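Local coordinates for protein arylamine n-acetyltransferase (Mycobacterium smegmatis, PDB 1W5R) that catalyses the transfer of an acetyl group, in this family typically from acetyl-coenzyme A, to the nitrogen of arylamines, at residues 164-169 against 180-185; 92-97 against 113-118. The protein carries 1 engineered substitution. One frame throughout, in Å; residues are numbered along the deposited sequence.

Contact 1. Residues 164-169 against 180-185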
loop_
_atom_site.group_PDB
_atom_site.type_symbol
_atom_site.label_atom_id
_atom_site.label_comp_id
_atom_site.label_asym_id
_atom_site.label_seq_id
_atom_site.Cartn_x
_atom_site.Cartn_y
_atom_site.Cartn_z
ATOM N N ASP A 164 1.333 38.936 -14.312
ATOM C CA ASP A 164 2.530 38.112 -14.105
ATOM C C ASP A 164 2.365 37.052 -13.002
ATOM O O ASP A 164 3.296 36.298 -12.752
ATOM C CB ASP A 164 3.788 38.961 -13.866
ATOM C CG ASP A 164 5.077 38.151 -14.005
ATOM O OD1 ASP A 164 5.217 37.381 -14.980
ATOM O OD2 ASP A 164 5.952 38.281 -13.122
ATOM N N ASP A 165 1.197 36.995 -12.361
ATOM C CA ASP A 165 0.926 35.953 -11.365
ATOM C C ASP A 165 0.520 34.647 -12.036
ATOM O O ASP A 165 -0.618 34.491 -12.480
ATOM C CB ASP A 165 -0.159 36.393 -10.381
ATOM C CG ASP A 165 0.405 36.968 -9.098
ATOM O OD1 ASP A 165 1.399 37.727 -9.153
ATOM O OD2 ASP A 165 -0.153 36.647 -8.022
ATOM N N HIS A 166 1.466 33.719 -12.115
ATOM C CA HIS A 166 1.212 32.412 -12.705
ATOM C C HIS A 166 0.760 31.447 -11.632
ATOM O O HIS A 166 1.168 31.553 -10.473
ATOM C CB HIS A 166 2.471 31.850 -13.363
ATOM C CG HIS A 166 2.999 32.690 -14.484
ATOM N ND1 HIS A 166 3.049 32.249 -15.789
ATOM C CD2 HIS A 166 3.529 33.938 -14.485
ATOM C CE1 HIS A 166 3.573 33.195 -16.547
ATOM N NE2 HIS A 166 3.874 34.227 -15.782
ATOM N N THR A 167 -0.088 30.508 -12.026
ATOM C CA THR A 167 -0.442 29.381 -11.173
ATOM C C THR A 167 -0.085 28.093 -11.881
ATOM O O THR A 167 -0.478 27.896 -13.018
ATOM C CB THR A 167 -1.949 29.368 -10.846
ATOM O OG1 THR A 167 -2.297 30.560 -10.135
ATOM C CG2 THR A 167 -2.311 28.165 -9.998
ATOM N N LEU A 168 0.667 27.223 -11.209
ATOM C CA LEU A 168 0.875 25.859 -11.694
ATOM C C LEU A 168 -0.138 24.922 -11.056
ATOM O O LEU A 168 -0.284 24.903 -9.827
ATOM C CB LEU A 168 2.279 25.368 -11.342
ATOM C CG LEU A 168 2.594 23.958 -11.854
ATOM C CD1 LEU A 168 2.692 23.954 -13.375
ATOM C CD2 LEU A 168 3.878 23.429 -11.223
ATOM N N ALA A 169 -0.831 24.146 -11.893
ATOM C CA ALA A 169 -1.761 23.122 -11.427
ATOM C C ALA A 169 -1.382 21.760 -11.980
ATOM O O ALA A 169 -0.737 21.655 -13.030
ATOM C CB ALA A 169 -3.196 23.460 -11.823
ATOM N N TYR A 180 0.931 26.000 -6.715
ATOM C CA TYR A 180 1.504 27.235 -6.216
ATOM C C TYR A 180 1.359 28.332 -7.246
ATOM O O TYR A 180 1.091 28.057 -8.424
ATOM C CB TYR A 180 2.970 27.036 -5.822
ATOM C CG TYR A 180 3.871 26.429 -6.883
ATOM C CD1 TYR A 180 4.427 27.209 -7.909
ATOM C CD2 TYR A 180 4.191 25.066 -6.853
ATOM C CE1 TYR A 180 5.283 26.650 -8.876
ATOM C CE2 TYR A 180 5.045 24.500 -7.813
ATOM C CZ TYR A 180 5.578 25.302 -8.832
ATOM O OH TYR A 180 6.456 24.780 -9.762
ATOM N N THR A 181 1.522 29.568 -6.789
ATOM C CA THR A 181 1.553 30.716 -7.654
ATOM C C THR A 181 2.960 31.298 -7.623
ATOM O O THR A 181 3.678 31.131 -6.651
ATOM C CB THR A 181 0.543 31.788 -7.197
ATOM O OG1 THR A 181 0.934 32.316 -5.919
ATOM C CG2 THR A 181 -0.872 31.215 -7.103
ATOM N N PHE A 182 3.360 31.958 -8.699
ATOM C CA PHE A 182 4.682 32.574 -8.754
ATOM C C PHE A 182 4.706 33.686 -9.784
ATOM O O PHE A 182 3.897 33.691 -10.720
ATOM C CB PHE A 182 5.757 31.519 -9.081
ATOM C CG PHE A 182 5.642 30.920 -10.468
ATOM C CD1 PHE A 182 6.388 31.430 -11.527
ATOM C CD2 PHE A 182 4.808 29.830 -10.704
ATOM C CE1 PHE A 182 6.302 30.867 -12.804
ATOM C CE2 PHE A 182 4.710 29.271 -11.981
ATOM C CZ PHE A 182 5.456 29.786 -13.028
ATOM N N THR A 183 5.632 34.628 -9.613
ATOM C CA THR A 183 5.898 35.606 -10.659
ATOM C C THR A 183 7.214 35.275 -11.355
ATOM O O THR A 183 8.018 34.474 -10.859
ATOM C CB THR A 183 5.941 37.067 -10.121
ATOM O OG1 THR A 183 7.193 37.298 -9.449
ATOM C CG2 THR A 183 4.763 37.358 -9.189
ATOM N N THR A 184 7.455 35.899 -12.508
ATOM C CA THR A 184 8.677 35.637 -13.238
ATOM C C THR A 184 9.788 36.654 -12.931
ATOM O O THR A 184 10.762 36.720 -13.661
ATOM C CB THR A 184 8.426 35.548 -14.767
ATOM O OG1 THR A 184 7.875 36.787 -15.238
ATOM C CG2 THR A 184 7.474 34.396 -15.081
ATOM N N GLU A 185 9.648 37.403 -11.837
ATOM C CA GLU A 185 10.717 38.316 -11.402
ATOM C C GLU A 185 11.902 37.511 -10.844
ATOM O O GLU A 185 11.743 36.783 -9.857
ATOM C CB GLU A 185 10.201 39.280 -10.338
ATOM C CG GLU A 185 11.257 40.276 -9.846
ATOM C CD GLU A 185 10.788 41.110 -8.662
ATOM O OE1 GLU A 185 9.580 41.083 -8.320
ATOM O OE2 GLU A 185 11.647 41.809 -8.056
#

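Contact 2. Residues 92-97 against 113-118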
loop_
_atom_site.group_PDB
_atom_site.type_symbol
_atom_site.label_atom_id
_atom_site.label_comp_id
_atom_site.label_asym_id
_atom_site.label_seq_id
_atom_site.Cartn_x
_atom_site.Cartn_y
_atom_site.Cartn_z
ATOM N N GLU A 92 17.112 31.535 -14.294
ATOM C CA GLU A 92 16.621 32.520 -13.332
ATOM C C GLU A 92 15.931 31.784 -12.189
ATOM O O GLU A 92 15.241 30.778 -12.422
ATOM C CB GLU A 92 15.686 33.523 -13.997
ATOM C CG GLU A 92 16.436 34.396 -15.013
ATOM C CD GLU A 92 15.551 35.345 -15.791
ATOM O OE1 GLU A 92 14.346 35.061 -15.962
ATOM O OE2 GLU A 92 16.081 36.384 -16.251
ATOM N N ARG A 93 16.165 32.254 -10.963
ATOM C CA ARG A 93 15.510 31.700 -9.782
ATOM C C ARG A 93 14.258 32.478 -9.448
ATOM O O ARG A 93 14.288 33.700 -9.280
ATOM C CB ARG A 93 16.443 31.698 -8.563
ATOM C CG ARG A 93 17.559 30.650 -8.586
ATOM C CD ARG A 93 18.661 30.977 -9.606
ATOM N NE ARG A 93 19.828 30.138 -9.373
ATOM C CZ ARG A 93 20.937 30.149 -10.107
ATOM N NH1 ARG A 93 21.051 30.973 -11.152
ATOM N NH2 ARG A 93 21.936 29.337 -9.794
ATOM N N LEU A 94 13.133 31.779 -9.370
ATOM C CA LEU A 94 11.879 32.438 -9.048
ATOM C C LEU A 94 11.388 32.006 -7.675
ATOM O O LEU A 94 11.779 30.937 -7.181
ATOM C CB LEU A 94 10.818 32.087 -10.095
ATOM C CG LEU A 94 11.219 32.256 -11.571
ATOM C CD1 LEU A 94 10.053 31.921 -12.495
ATOM C CD2 LEU A 94 11.717 33.671 -11.860
ATOM N N SER A 95 10.539 32.838 -7.084
ATOM C CA SER A 95 9.860 32.510 -5.833
ATOM C C SER A 95 8.356 32.380 -6.036
ATOM O O SER A 95 7.785 32.963 -6.971
ATOM C CB SER A 95 10.148 33.574 -4.760
ATOM O OG SER A 95 9.618 34.827 -5.156
ATOM N N GLY A 96 7.718 31.618 -5.151
ATOM C CA GLY A 96 6.281 31.438 -5.219
ATOM C C GLY A 96 5.619 31.173 -3.876
ATOM O O GLY A 96 6.292 31.009 -2.848
ATOM N N ARG A 97 4.295 31.135 -3.902
ATOM C CA ARG A 97 3.449 30.966 -2.724
ATOM C C ARG A 97 2.669 29.675 -2.917
ATOM O O ARG A 97 2.098 29.451 -3.995
ATOM C CB ARG A 97 2.446 32.123 -2.623
ATOM C CG ARG A 97 3.082 33.516 -2.651
ATOM C CD ARG A 97 2.022 34.598 -2.531
ATOM N NE ARG A 97 2.587 35.914 -2.804
ATOM C CZ ARG A 97 3.188 36.676 -1.886
ATOM N NH1 ARG A 97 3.273 36.278 -0.624
ATOM N NH2 ARG A 97 3.679 37.851 -2.233
ATOM N N HIS A 113 8.251 29.027 -1.695
ATOM C CA HIS A 113 8.722 28.124 -2.744
ATOM C C HIS A 113 9.741 28.815 -3.640
ATOM O O HIS A 113 9.794 30.060 -3.711
ATOM C CB HIS A 113 7.541 27.581 -3.557
ATOM C CG HIS A 113 7.871 26.375 -4.390
ATOM N ND1 HIS A 113 8.847 25.465 -4.041
ATOM C CD2 HIS A 113 7.317 25.905 -5.535
ATOM C CE1 HIS A 113 8.904 24.508 -4.953
ATOM N NE2 HIS A 113 7.985 24.753 -5.872
ATOM N N ASN A 114 10.543 28.004 -4.318
ATOM C CA ASN A 114 11.609 28.471 -5.206
ATOM C C ASN A 114 11.592 27.510 -6.383
ATOM O O ASN A 114 11.607 26.292 -6.181
ATOM C CB ASN A 114 12.946 28.431 -4.437
ATOM C CG ASN A 114 14.196 28.631 -5.309
ATOM O OD1 ASN A 114 15.231 28.035 -5.014
ATOM N ND2 ASN A 114 14.121 29.476 -6.345
ATOM N N VAL A 115 11.499 28.063 -7.600
ATOM C CA VAL A 115 11.505 27.267 -8.827
ATOM C C VAL A 115 12.469 27.906 -9.836
ATOM O O VAL A 115 13.013 28.990 -9.573
ATOM C CB VAL A 115 10.086 27.092 -9.450
ATOM C CG1 VAL A 115 9.159 26.414 -8.457
ATOM C CG2 VAL A 115 9.495 28.433 -9.932
ATOM N N LEU A 116 12.690 27.235 -10.969
ATOM C CA LEU A 116 13.637 27.739 -11.969
ATOM C C LEU A 116 12.931 28.096 -13.259
ATOM O O LEU A 116 11.996 27.399 -13.672
ATOM C CB LEU A 116 14.708 26.698 -12.279
ATOM C CG LEU A 116 15.467 26.163 -11.063
ATOM C CD1 LEU A 116 16.421 25.055 -11.512
ATOM C CD2 LEU A 116 16.206 27.300 -10.337
ATOM N N SER A 117 13.385 29.182 -13.881
ATOM C CA SER A 117 13.001 29.481 -15.252
ATOM C C SER A 117 14.262 29.318 -16.106
ATOM O O SER A 117 15.262 30.031 -15.898
ATOM C CB SER A 117 12.405 30.877 -15.352
ATOM O OG SER A 117 12.259 31.240 -16.716
ATOM N N VAL A 118 14.223 28.356 -17.029
ATOM C CA VAL A 118 15.424 27.885 -17.724
ATOM C C VAL A 118 15.307 28.107 -19.231
ATOM O O VAL A 118 14.285 27.793 -19.830
ATOM C CB VAL A 118 15.685 26.384 -17.423
ATOM C CG1 VAL A 118 16.923 25.856 -18.123
ATOM C CG2 VAL A 118 15.796 26.147 -15.918
#

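Contact 1. Residues 164-169 against 180-185
The ring of F182 carries H166 CB on one face, the carbon standing 3.8 Å from the F182 ring centroid and displaced toward the rim. The H166 imidazole itself is slid away from F182, its plane nearly parallel to the phenyl but scarcely overlapping it. At the next pair on the same face, L168 CB sits over a face of the Y180 ring, while the L168 CD2 branch lies against the phenol end of the ring, 3.3 Å from Y180 OH. The leucine CG is anti to the backbone N (chi1 -178°), running the side chain alongside the tyrosine. L159, L94 and L144 pack against this buried face, and Y180 OH has a weak hydrogen bond to D130. Both segments belong to the beta hairpin of strands 165-172 and 175-182, paired antiparallel here away from its turn. H166 and F182 exchange two backbone bonds, H166 N to F182 O and F182 N to H166 O, each 2.8 Å; L168 N donates to Y180 O. The reverse face is looser and partly exposed: T167 and T181 lie side by side, T167 OG1 3.4 Å from T181 CG2. Beside them D165 OD1 touches T183 CG2. Toward D164 and T184 the contact turns polar. T184 holds both carboxylate oxygens of D164, its OG1 donating to D164 OD1 at 2.7 Å and its backbone N to D164 OD2 at 2.9 Å. Both donors come from the syn side, the amide 30° out of the carboxylate plane, and the two bonds limit rotation of the aspartate.

Contact 2. Residues 92-97 against 113-118
L94 lays its CB against V115 CG2, 3.9 Å away, and extends CD1 to S117 CB at 3.8 Å, bridging two residues of the partner strand on one face. With CG beside the backbone N (chi1 -50°), the leucine leans along the sheet toward S117, whose hydroxyl bonds to R126. On the reverse face R93 and L116 lie side by side, R93 CG 4.0 Å from L116 CD2, before the guanidinium departs to a salt bridge with E85 and a cation-pi contact with Y82 of helix 73-87. The backbones form an antiparallel ladder with E92-S117, L94-V115 and G96-H113 as hydrogen-bonded pairs; E92 N to S117 O is nearly straight at 176°, whereas the G96-H113 bonds are skewed. L94 O takes two donors from opposite faces of its carbonyl plane: V115 N, and N114 ND2 at 2.9 Å. The asparagine's CG is anti to its own backbone N (chi1 169°), bringing the amide edgewise to L94 O, which lies in the amide plane. Facing H113, G96 has no side chain, and H113 CB comes to 3.7 Å from G96 O. The H113 imidazole leads away from G96, its NE2 bonding to D130 OD2, and its side chain touches the engineered Q73. This grouping is consistent with the Cys-His-Asp catalytic triad of arylamine N-acetyltransferases, with Q73 at the cysteine position. Two backbone bonds to G96, from H113 N to G96 O and from G96 N to H113 O, each 3.0 Å, hold the main chain from which the imidazole projects, while the D130 bond would help to set the rotation of the ring.

How the contacts relate
Contacts 1 and 2 are neighbouring antiparallel pairings in one sheet, their centres about 9 Å apart, with strand 175-182 lying against strand 90-98. They join where R97 N meets T181 O at 2.8 Å, a probable hydrogen bond, and where F182 touches L94. Contact 2 is buried and nearer the middle of the chain, with helix 73-87 covering one face; contact 1 is partly buried and opens toward solvent at its D164 and E185 end. Aromatic faces and an aspartate-threonine pair mark 164-169 against 180-185, whereas aliphatic packing and an asparagine amide mark 92-97 against 113-118. Y180 links the two, its ring meeting H113 edge-to-face beside D130.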